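Local coordinates for protein 5'-tyrosyl-DNA phosphodiesterase (Caenorhabditis elegans, PDB 4FVA) that belongs to the endonuclease/exonuclease/phosphatase family of the DNase I-like clan and binds a magnesium ion, at residues His126-Thr130 with Arg131-Pro135; Met145-Val148 with Arg149-Ile152; Leu166-Arg169 with Asp170-Ser174. All coordinates share one frame; numbering follows the deposited sequence.

Interaction 1 of 3, residues His126-Thr130 with Arg131-Pro135; sequences HLEST and REHRP. With EDO (1,2-ethanediol), chain I.
The imidazole of His-133 reaches back to Ser-129 because its CG stands anti to the carbonyl carbon and beside the backbone N (chi1 -64°), which aims ND1 at the carbonyl oxygen four residues earlier. Thr-130 turns its hydroxyl to the same oxygen by placing OG1 between its own backbone N and carbonyl carbon (chi1 86°). Ser-129 O therefore accepts two hydrogen bonds. His-133 ND1 gives one at 2.8 Å, bent at the hydrogen to 133° but coming in nearly along the C=O axis, with the oxygen tilted somewhat out of the ring plane. Thr-130 OG1 gives the other at 2.7 Å, from the flank of the carbonyl. The first limits the rotation of the ring. A backbone bond tightens the turn, His-133 N to Thr-130 O at 3.1 Å. This is the bend by which the chain, having left strand 118-126, passes through a short 3-10 segment and enters helix 134-154, with His-133 at the N-cap. Beside the ring, Glu-128 lays its CG against His-133 CB at 3.6 Å, an aliphatic contact that leaves the carboxylate to Ser-102 OG and Gly-103 N. Arg-131 N makes a weak bond of 3.5 Å to O1 of a 1,2-ethanediol. The bend also borders the metal-binding region. Ser-129 OG and His-126 NE2 both hydrogen-bond a bound malonate ion, Arg-106 takes up Ser-129 OG as well, and the Ser-129 side chain is about 8 Å from the magnesium ion. Arg-137, one turn into the helix, donates to the carbonyl oxygens of Glu-128 and Thr-130.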
ATOM      1  N   HIS A 126      -4.100  -0.758  -6.600  1.00 21.44           N
ATOM      2  CA  HIS A 126      -3.779   0.551  -7.136  1.00 19.00           C
ATOM      3  C   HIS A 126      -4.998   0.962  -7.953  1.00 19.91           C
ATOM      4  O   HIS A 126      -5.111   0.570  -9.113  1.00 18.91           O
ATOM      5  CB  HIS A 126      -2.549   0.443  -8.041  1.00 18.97           C
ATOM      6  CG  HIS A 126      -2.098   1.749  -8.624  1.00 19.91           C
ATOM      7  ND1 HIS A 126      -1.116   1.830  -9.584  1.00 19.28           N
ATOM      8  CD2 HIS A 126      -2.512   3.021  -8.393  1.00 20.57           C
ATOM      9  CE1 HIS A 126      -0.932   3.100  -9.919  1.00 20.58           C
ATOM     10  NE2 HIS A 126      -1.763   3.841  -9.210  1.00 23.79           N
ATOM     11  N   LEU A 127      -5.917   1.730  -7.362  1.00 19.25           N
ATOM     12  CA  LEU A 127      -7.191   2.002  -8.041  1.00 19.29           C
ATOM     13  C   LEU A 127      -7.047   2.944  -9.241  1.00 26.70           C
ATOM     14  O   LEU A 127      -6.082   3.712  -9.324  1.00 21.24           O
ATOM     15  CB  LEU A 127      -8.234   2.539  -7.054  1.00 20.18           C
ATOM     16  CG  LEU A 127      -8.553   1.590  -5.890  1.00 21.26           C
ATOM     17  CD1 LEU A 127      -9.746   2.111  -5.069  1.00 19.46           C
ATOM     18  CD2 LEU A 127      -8.788   0.169  -6.403  1.00 18.90           C
ATOM     19  N   GLU A 128      -8.008   2.884 -10.166  1.00 21.66           N
ATOM     20  CA  GLU A 128      -7.931   3.654 -11.406  1.00 21.53           C
ATOM     21  C   GLU A 128      -7.488   5.099 -11.168  1.00 20.06           C
ATOM     22  O   GLU A 128      -7.921   5.760 -10.219  1.00 31.57           O
ATOM     23  CB  GLU A 128      -9.269   3.612 -12.161  1.00 27.68           C
ATOM     24  CG  GLU A 128      -9.140   3.614 -13.693  1.00 31.57           C
ATOM     25  CD  GLU A 128      -8.770   2.252 -14.272  1.00 30.69           C
ATOM     26  OE1 GLU A 128      -8.598   1.274 -13.499  1.00 30.11           O
ATOM     27  OE2 GLU A 128      -8.662   2.146 -15.512  1.00 33.38           O
ATOM     28  N   SER A 129      -6.595   5.573 -12.030  1.00 21.21           N
ATOM     29  CA  SER A 129      -5.947   6.877 -11.872  1.00 20.54           C
ATOM     30  C   SER A 129      -6.725   8.012 -12.569  1.00 26.98           C
ATOM     31  O   SER A 129      -7.445   7.773 -13.552  1.00 24.32           O
ATOM     32  CB  SER A 129      -4.520   6.804 -12.430  1.00 30.06           C
ATOM     33  OG  SER A 129      -3.793   5.695 -11.902  1.00 32.22           O
ATOM     34  N   THR A 130      -6.543   9.230 -12.053  1.00 26.43           N
ATOM     35  CA  THR A 130      -7.052  10.511 -12.591  1.00 33.82           C
ATOM     36  C   THR A 130      -8.507  10.828 -12.282  1.00 35.29           C
ATOM     37  O   THR A 130      -9.335   9.941 -12.095  1.00 30.00           O
ATOM     38  CB  THR A 130      -6.831  10.699 -14.110  1.00 32.21           C
ATOM     39  OG1 THR A 130      -7.912  10.093 -14.839  1.00 29.42           O
ATOM     40  CG2 THR A 130      -5.490  10.111 -14.542  1.00 28.69           C
ATOM     41  N   ARG A 131      -8.797  12.122 -12.266  1.00 40.05           N
ATOM     42  CA  ARG A 131     -10.132  12.635 -12.016  1.00 43.38           C
ATOM     43  C   ARG A 131     -11.158  12.017 -12.953  1.00 33.35           C
ATOM     44  O   ARG A 131     -12.261  11.680 -12.532  1.00 38.30           O
ATOM     45  CB  ARG A 131     -10.111  14.162 -12.173  1.00 55.16           C
ATOM     46  CG  ARG A 131     -11.461  14.862 -12.098  1.00 67.54           C
ATOM     47  CD  ARG A 131     -12.212  14.617 -10.795  1.00 80.24           C
ATOM     48  NE  ARG A 131     -13.472  15.361 -10.782  1.00 91.17           N
ATOM     49  CZ  ARG A 131     -14.599  14.953 -11.363  1.00 94.33           C
ATOM     50  NH1 ARG A 131     -14.643  13.794 -12.009  1.00 91.57           N
ATOM     51  NH2 ARG A 131     -15.688  15.709 -11.298  1.00 94.89           N
ATOM     52  N   GLU A 132     -10.792  11.864 -14.219  1.00 35.00           N
ATOM     53  CA  GLU A 132     -11.708  11.343 -15.233  1.00 41.90           C
ATOM     54  C   GLU A 132     -12.228   9.939 -14.929  1.00 39.98           C
ATOM     55  O   GLU A 132     -13.305   9.547 -15.388  1.00 36.12           O
ATOM     56  CB  GLU A 132     -11.028  11.342 -16.600  1.00 46.17           C
ATOM     57  CG  GLU A 132     -10.505  12.708 -17.010  1.00 62.07           C
ATOM     58  CD  GLU A 132      -9.255  12.623 -17.862  1.00 66.54           C
ATOM     59  OE1 GLU A 132      -8.144  12.665 -17.287  1.00 66.75           O
ATOM     60  OE2 GLU A 132      -9.387  12.515 -19.102  1.00 66.04           O
ATOM     61  N   HIS A 133     -11.464   9.175 -14.161  1.00 29.88           N
ATOM     62  CA  HIS A 133     -11.810   7.776 -13.962  1.00 27.86           C
ATOM     63  C   HIS A 133     -12.466   7.551 -12.608  1.00 23.63           C
ATOM     64  O   HIS A 133     -12.395   6.462 -12.041  1.00 26.98           O
ATOM     65  CB  HIS A 133     -10.588   6.869 -14.166  1.00 25.97           C
ATOM     66  CG  HIS A 133     -10.051   6.885 -15.564  1.00 33.76           C
ATOM     67  ND1 HIS A 133      -8.922   7.594 -15.927  1.00 41.12           N
ATOM     68  CD2 HIS A 133     -10.484   6.271 -16.691  1.00 38.34           C
ATOM     69  CE1 HIS A 133      -8.687   7.418 -17.215  1.00 36.58           C
ATOM     70  NE2 HIS A 133      -9.619   6.617 -17.703  1.00 35.41           N
ATOM     71  N   ARG A 134     -13.083   8.605 -12.090  1.00 29.74           N
ATOM     72  CA  ARG A 134     -13.883   8.505 -10.881  1.00 33.20           C
ATOM     73  C   ARG A 134     -14.895   7.370 -10.957  1.00 31.30           C
ATOM     74  O   ARG A 134     -15.055   6.619  -9.992  1.00 26.15           O
ATOM     75  CB  ARG A 134     -14.597   9.824 -10.579  1.00 36.59           C
ATOM     76  CG  ARG A 134     -15.680   9.671  -9.519  1.00 39.82           C
ATOM     77  CD  ARG A 134     -16.237  11.009  -9.053  1.00 45.90           C
ATOM     78  NE  ARG A 134     -15.230  11.778  -8.325  1.00 57.05           N
ATOM     79  CZ  ARG A 134     -15.463  12.933  -7.707  1.00 67.48           C
ATOM     80  NH1 ARG A 134     -16.679  13.465  -7.720  1.00 70.86           N
ATOM     81  NH2 ARG A 134     -14.479  13.557  -7.071  1.00 68.44           N
ATOM     82  N   PRO A 135     -15.595   7.249 -12.099  1.00 31.52           N
ATOM     83  CA  PRO A 135     -16.576   6.163 -12.182  1.00 29.00           C
ATOM     84  C   PRO A 135     -15.936   4.816 -11.890  1.00 32.38           C
ATOM     85  O   PRO A 135     -16.408   4.099 -11.001  1.00 34.68           O
ATOM     86  CB  PRO A 135     -17.054   6.222 -13.646  1.00 24.83           C
ATOM     87  CG  PRO A 135     -16.826   7.667 -14.057  1.00 27.25           C
ATOM     88  CD  PRO A 135     -15.561   8.070 -13.330  1.00 28.17           C
TER
HETATM   89  C1  EDO I 405      -5.873  14.041 -10.693  1.00 77.82           C
HETATM   90  O1  EDO I 405      -6.257  14.456 -12.011  1.00 77.18           O
HETATM   91  C2  EDO I 405      -5.056  15.132 -10.000  1.00 78.81           C
HETATM   92  O2  EDO I 405      -4.585  16.081 -10.968  1.00 80.94           O

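Interaction 2 of 3, residues Met145-Val148 with Arg149-Ile152; sequences MDKV and REII
Asp-146 and Arg-149 run side by side, three residues apart, and form a salt bridge in which the single oxygen OD1 meets NH1 and NH2 near the edge of the guanidinium. The bond from Arg-149 NH2 is modelled at 2.3 Å, too short to be taken literally, and that from NH1 is weak at 3.1 Å. The two planes are turned 66° apart, so this is no flat two-oxygen pairing. A bend at chi3 (-53°) folds the arginine back along the helix until one guanidinium face lies over Met-145 O. Lys-147 is bent at chi2 and chi4 and lays NZ against CG1 and CD1 of Ile-151, a close approach of 3.0 Å to CD1. Val-148 and Ile-152 complete the local packing, CG1 against CD1 at a tight 3.5 Å. Beneath these contacts run the i to i+4 backbone bonds, such as Arg-149 N to Met-145 O (2.8 Å) and Ile-152 N to Val-148 O (2.9 Å), which set the spacing of the side chains. Further out, Arg-175 pairs with Asp-146 OD2, so each carboxylate oxygen has an arginine. Val-148 and Ile-151 both touch Leu-123 of strand 118-126; Val-148 also meets Phe-162 and Ile-151 meets Val-160, of strand 159-163. It is the usual build of an amphipathic crossover helix, lying on the two parallel strands of its own beta-alpha-beta unit.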
ATOM      1  N   MET A 145     -14.348  -3.143  -0.880  1.00 18.45           N
ATOM      2  CA  MET A 145     -14.979  -3.172   0.442  1.00 27.87           C
ATOM      3  C   MET A 145     -15.928  -4.371   0.596  1.00 28.51           C
ATOM      4  O   MET A 145     -16.002  -4.992   1.660  1.00 26.69           O
ATOM      5  CB  MET A 145     -15.674  -1.837   0.747  1.00 29.95           C
ATOM      6  CG  MET A 145     -14.715  -0.713   1.212  1.00 28.24           C
ATOM      7  SD  MET A 145     -13.681  -1.216   2.621  1.00 41.43           S
ATOM      8  CE  MET A 145     -12.637   0.222   2.859  1.00 59.86           C
ATOM      9  N   ASP A 146     -16.626  -4.722  -0.475  1.00 25.86           N
ATOM     10  CA  ASP A 146     -17.480  -5.897  -0.442  1.00 24.48           C
ATOM     11  C   ASP A 146     -16.658  -7.147  -0.188  1.00 29.87           C
ATOM     12  O   ASP A 146     -17.067  -8.039   0.561  1.00 32.48           O
ATOM     13  CB  ASP A 146     -18.270  -6.032  -1.744  1.00 28.71           C
ATOM     14  CG  ASP A 146     -19.362  -4.975  -1.880  1.00 30.98           C
ATOM     15  OD1 ASP A 146     -19.768  -4.392  -0.858  1.00 31.36           O
ATOM     16  OD2 ASP A 146     -19.829  -4.745  -3.015  1.00 36.53           O
ATOM     17  N   LYS A 147     -15.494  -7.210  -0.822  1.00 25.89           N
ATOM     18  CA  LYS A 147     -14.601  -8.336  -0.653  1.00 23.23           C
ATOM     19  C   LYS A 147     -14.094  -8.417   0.782  1.00 25.00           C
ATOM     20  O   LYS A 147     -14.049  -9.501   1.374  1.00 23.92           O
ATOM     21  CB  LYS A 147     -13.440  -8.232  -1.645  1.00 32.43           C
ATOM     22  CG  LYS A 147     -12.465  -9.402  -1.613  1.00 43.37           C
ATOM     23  CD  LYS A 147     -13.172 -10.723  -1.872  1.00 52.73           C
ATOM     24  CE  LYS A 147     -12.179 -11.857  -2.096  1.00 65.02           C
ATOM     25  NZ  LYS A 147     -11.213 -12.020  -0.966  1.00 70.04           N
ATOM     26  N   VAL A 148     -13.710  -7.269   1.336  1.00 22.91           N
ATOM     27  CA  VAL A 148     -13.314  -7.176   2.743  1.00 19.97           C
ATOM     28  C   VAL A 148     -14.444  -7.600   3.674  1.00 29.71           C
ATOM     29  O   VAL A 148     -14.229  -8.369   4.606  1.00 21.53           O
ATOM     30  CB  VAL A 148     -12.831  -5.741   3.100  1.00 19.41           C
ATOM     31  CG1 VAL A 148     -12.717  -5.541   4.618  1.00 18.22           C
ATOM     32  CG2 VAL A 148     -11.490  -5.448   2.426  1.00 23.44           C
ATOM     33  N   ARG A 149     -15.655  -7.108   3.408  1.00 30.42           N
ATOM     34  CA  ARG A 149     -16.814  -7.461   4.226  1.00 31.37           C
ATOM     35  C   ARG A 149     -16.978  -8.985   4.243  1.00 31.14           C
ATOM     36  O   ARG A 149     -17.159  -9.584   5.299  1.00 28.80           O
ATOM     37  CB  ARG A 149     -18.080  -6.786   3.675  1.00 36.56           C
ATOM     38  CG  ARG A 149     -19.249  -6.668   4.651  1.00 43.70           C
ATOM     39  CD  ARG A 149     -20.382  -5.826   4.047  1.00 48.22           C
ATOM     40  NE  ARG A 149     -19.916  -4.523   3.575  1.00 51.99           N
ATOM     41  CZ  ARG A 149     -19.803  -4.200   2.286  1.00 53.32           C
ATOM     42  NH1 ARG A 149     -19.357  -3.000   1.921  1.00 45.34           N
ATOM     43  NH2 ARG A 149     -20.146  -5.082   1.352  1.00 53.51           N
ATOM     44  N   GLU A 150     -16.926  -9.609   3.066  1.00 26.54           N
ATOM     45  CA  GLU A 150     -17.014 -11.070   2.957  1.00 25.75           C
ATOM     46  C   GLU A 150     -15.891 -11.808   3.707  1.00 26.20           C
ATOM     47  O   GLU A 150     -16.150 -12.754   4.449  1.00 27.08           O
ATOM     48  CB  GLU A 150     -17.019 -11.488   1.487  1.00 26.77           C
ATOM     49  CG  GLU A 150     -17.136 -12.981   1.270  1.00 39.04           C
ATOM     50  CD  GLU A 150     -17.231 -13.344  -0.197  1.00 52.87           C
ATOM     51  OE1 GLU A 150     -16.491 -12.747  -1.011  1.00 58.09           O
ATOM     52  OE2 GLU A 150     -18.053 -14.224  -0.538  1.00 57.08           O
ATOM     53  N   ILE A 151     -14.643 -11.378   3.520  1.00 26.26           N
ATOM     54  CA  ILE A 151     -13.515 -12.032   4.187  1.00 18.06           C
ATOM     55  C   ILE A 151     -13.715 -11.998   5.696  1.00 21.86           C
ATOM     56  O   ILE A 151     -13.487 -12.992   6.386  1.00 27.00           O
ATOM     57  CB  ILE A 151     -12.169 -11.374   3.789  1.00 26.48           C
ATOM     58  CG1 ILE A 151     -11.789 -11.809   2.368  1.00 25.03           C
ATOM     59  CG2 ILE A 151     -11.024 -11.761   4.761  1.00 17.20           C
ATOM     60  CD1 ILE A 151     -10.575 -11.085   1.796  1.00 27.73           C
ATOM     61  N   ILE A 152     -14.120 -10.839   6.202  1.00 27.80           N
ATOM     62  CA  ILE A 152     -14.369 -10.652   7.628  1.00 24.60           C
ATOM     63  C   ILE A 152     -15.466 -11.603   8.135  1.00 27.36           C
ATOM     64  O   ILE A 152     -15.318 -12.243   9.169  1.00 27.86           O
ATOM     65  CB  ILE A 152     -14.773  -9.197   7.904  1.00 24.02           C
ATOM     66  CG1 ILE A 152     -13.583  -8.258   7.677  1.00 27.02           C
ATOM     67  CG2 ILE A 152     -15.369  -9.060   9.291  1.00 26.50           C
ATOM     68  CD1 ILE A 152     -13.970  -6.774   7.638  1.00 21.29           C
TER

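Interaction 3 of 3, residues Leu166-Arg169 with Asp170-Ser174; sequences LNLR and DEEVS
The main chain turns tightly from Arg-169 into a 3-10 segment over residues 170-172, closed by Glu-172 N bonding to Arg-169 O at 2.8 Å. The side chain of Glu-172 answers this bond. With CG anti to the carbonyl carbon (chi1 -66°) and the chain extended beyond it, the carboxylate runs back to Arg-169, where OE1 accepts the backbone N-H in an almost straight bond of 3.0 Å (168°). That N-H meets the oxygen from above the carboxylate plane. The carboxylate thus closes the turn onto the N-H of Arg-169, alongside the residue's own main-chain bond to Arg-169 O. The arginine side chain lies alongside the glutamate, pointing the same way. Its CG packs 3.3 Å from Glu-172 CD, while NE reaches OE1 only in a long salt bridge of 3.9 Å. The guanidinium is steadied instead by Asn-167 O, which takes a bond from Arg-169 NH2 at 3.2 Å, close to the guanidinium plane, and a weak one from NE. Leu-168 CD1 touches Val-173 CG2 at 3.7 Å, the two side chains crossing at about a right angle. The buried Glu-172 carboxylate also pairs with Arg-134 at OE2 and Arg-137 at OE1, both on helix 134-154, and these charges would be expected to favour its ionised form. Upstream, Asn-167 turns its ND2 to Leu-127 O and to a bound malonate ion. Together with Asp-165, this asparagine falls in the Gly-Asp-X-Asn signature of the endonuclease/exonuclease/phosphatase family, and the 3-10 turn follows this signature directly in sequence.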
ATOM      1  N   LEU A 166      -5.054   4.295  -3.448  1.00 20.16           N
ATOM      2  CA  LEU A 166      -6.474   4.251  -3.813  1.00 20.10           C
ATOM      3  C   LEU A 166      -6.908   5.454  -4.677  1.00 24.46           C
ATOM      4  O   LEU A 166      -8.044   5.494  -5.167  1.00 23.44           O
ATOM      5  CB  LEU A 166      -7.358   4.123  -2.565  1.00 20.14           C
ATOM      6  CG  LEU A 166      -6.946   3.037  -1.563  1.00 20.17           C
ATOM      7  CD1 LEU A 166      -7.983   2.885  -0.450  1.00 19.92           C
ATOM      8  CD2 LEU A 166      -6.748   1.704  -2.297  1.00 19.70           C
ATOM      9  N   ASN A 167      -6.018   6.430  -4.855  1.00 21.79           N
ATOM     10  CA  ASN A 167      -6.311   7.568  -5.734  1.00 29.42           C
ATOM     11  C   ASN A 167      -7.602   8.296  -5.388  1.00 33.25           C
ATOM     12  O   ASN A 167      -8.259   8.864  -6.271  1.00 29.25           O
ATOM     13  CB  ASN A 167      -6.339   7.130  -7.200  1.00 20.79           C
ATOM     14  CG  ASN A 167      -4.969   7.199  -7.847  1.00 22.64           C
ATOM     15  OD1 ASN A 167      -4.256   8.192  -7.694  1.00 24.99           O
ATOM     16  ND2 ASN A 167      -4.583   6.135  -8.545  1.00 20.43           N
ATOM     17  N   LEU A 168      -7.949   8.286  -4.104  1.00 27.56           N
ATOM     18  CA  LEU A 168      -9.242   8.790  -3.643  1.00 33.48           C
ATOM     19  C   LEU A 168      -9.251  10.282  -3.358  1.00 37.22           C
ATOM     20  O   LEU A 168      -8.261  10.846  -2.874  1.00 38.11           O
ATOM     21  CB  LEU A 168      -9.696   8.049  -2.371  1.00 32.62           C
ATOM     22  CG  LEU A 168     -10.202   6.601  -2.466  1.00 35.84           C
ATOM     23  CD1 LEU A 168     -10.445   5.982  -1.069  1.00 34.46           C
ATOM     24  CD2 LEU A 168     -11.456   6.494  -3.337  1.00 28.46           C
ATOM     25  N   ARG A 169     -10.369  10.921  -3.691  1.00 45.70           N
ATOM     26  CA  ARG A 169     -10.751  12.169  -3.045  1.00 48.95           C
ATOM     27  C   ARG A 169     -11.762  11.727  -1.976  1.00 59.44           C
ATOM     28  O   ARG A 169     -12.516  10.779  -2.206  1.00 56.30           O
ATOM     29  CB  ARG A 169     -11.384  13.118  -4.060  1.00 50.69           C
ATOM     30  CG  ARG A 169     -11.178  12.700  -5.527  1.00 50.63           C
ATOM     31  CD  ARG A 169      -9.814  13.106  -6.086  1.00 52.71           C
ATOM     32  NE  ARG A 169      -9.151  12.014  -6.804  1.00 53.84           N
ATOM     33  CZ  ARG A 169      -8.328  12.177  -7.842  1.00 51.79           C
ATOM     34  NH1 ARG A 169      -8.070  13.395  -8.304  1.00 50.83           N
ATOM     35  NH2 ARG A 169      -7.765  11.119  -8.427  1.00 37.82           N
ATOM     36  N   ASP A 170     -11.776  12.366  -0.806  1.00 74.35           N
ATOM     37  CA  ASP A 170     -12.617  11.874   0.302  1.00 79.26           C
ATOM     38  C   ASP A 170     -14.105  11.665  -0.025  1.00 75.36           C
ATOM     39  O   ASP A 170     -14.739  10.747   0.506  1.00 73.92           O
ATOM     40  CB  ASP A 170     -12.468  12.745   1.551  1.00 87.05           C
ATOM     41  CG  ASP A 170     -11.394  12.221   2.493  1.00 93.14           C
ATOM     42  OD1 ASP A 170     -11.675  11.233   3.210  1.00 92.00           O
ATOM     43  OD2 ASP A 170     -10.279  12.784   2.518  1.00 97.00           O
ATOM     44  N   GLU A 171     -14.667  12.521  -0.872  1.00 68.82           N
ATOM     45  CA  GLU A 171     -16.075  12.413  -1.233  1.00 67.87           C
ATOM     46  C   GLU A 171     -16.351  11.138  -2.027  1.00 66.33           C
ATOM     47  O   GLU A 171     -17.507  10.789  -2.268  1.00 70.45           O
ATOM     48  CB  GLU A 171     -16.503  13.630  -2.048  1.00 74.89           C
ATOM     49  CG  GLU A 171     -15.785  13.758  -3.383  1.00 80.60           C
ATOM     50  CD  GLU A 171     -14.327  14.159  -3.223  1.00 83.80           C
ATOM     51  OE1 GLU A 171     -13.826  14.161  -2.076  1.00 79.61           O
ATOM     52  OE2 GLU A 171     -13.687  14.486  -4.245  1.00 87.06           O
ATOM     53  N   GLU A 172     -15.289  10.466  -2.468  1.00 55.86           N
ATOM     54  CA  GLU A 172     -15.434   9.241  -3.254  1.00 48.27           C
ATOM     55  C   GLU A 172     -15.600   7.978  -2.396  1.00 46.58           C
ATOM     56  O   GLU A 172     -16.015   6.933  -2.904  1.00 49.96           O
ATOM     57  CB  GLU A 172     -14.255   9.064  -4.220  1.00 45.34           C
ATOM     58  CG  GLU A 172     -14.177  10.122  -5.319  1.00 47.58           C
ATOM     59  CD  GLU A 172     -12.929   9.988  -6.198  1.00 46.11           C
ATOM     60  OE1 GLU A 172     -11.915   9.410  -5.737  1.00 40.65           O
ATOM     61  OE2 GLU A 172     -12.966  10.465  -7.354  1.00 42.24           O
ATOM     62  N   VAL A 173     -15.284   8.069  -1.103  1.00 48.48           N
ATOM     63  CA  VAL A 173     -15.343   6.902  -0.212  1.00 46.00           C
ATOM     64  C   VAL A 173     -16.785   6.479   0.059  1.00 52.24           C
ATOM     65  O   VAL A 173     -17.591   7.275   0.547  1.00 54.52           O
ATOM     66  CB  VAL A 173     -14.666   7.183   1.145  1.00 44.09           C
ATOM     67  CG1 VAL A 173     -15.005   6.086   2.152  1.00 43.07           C
ATOM     68  CG2 VAL A 173     -13.163   7.330   0.972  1.00 45.73           C
ATOM     69  N   SER A 174     -17.098   5.224  -0.254  1.00 52.54           N
ATOM     70  CA  SER A 174     -18.461   4.705  -0.152  1.00 63.44           C
ATOM     71  C   SER A 174     -18.669   3.802   1.060  1.00 64.58           C
ATOM     72  O   SER A 174     -18.395   4.176   2.201  1.00 69.35           O
ATOM     73  CB  SER A 174     -18.839   3.916  -1.412  1.00 70.42           C
ATOM     74  OG  SER A 174     -18.192   2.655  -1.442  1.00 78.10           O
TER

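The three contacts follow one another along the chain without nesting or crossing; interactions 1 and 3 each close a turn, while interaction 2 is internal to helix 134-154. Interaction 1 shapes the passage from strand 118-126 into that helix. Interaction 2 lies further along it, about 8 Å from interaction 1 at the nearest atoms and not touching it. After strand 159-163 the chain returns to the site region, where interaction 3 turns the loop that leads to strand 181-182. Interactions 1 and 3 meet directly: a salt bridge and a side-chain to carbonyl bond join the loops that follow the two parallel strands at the same side of the fold.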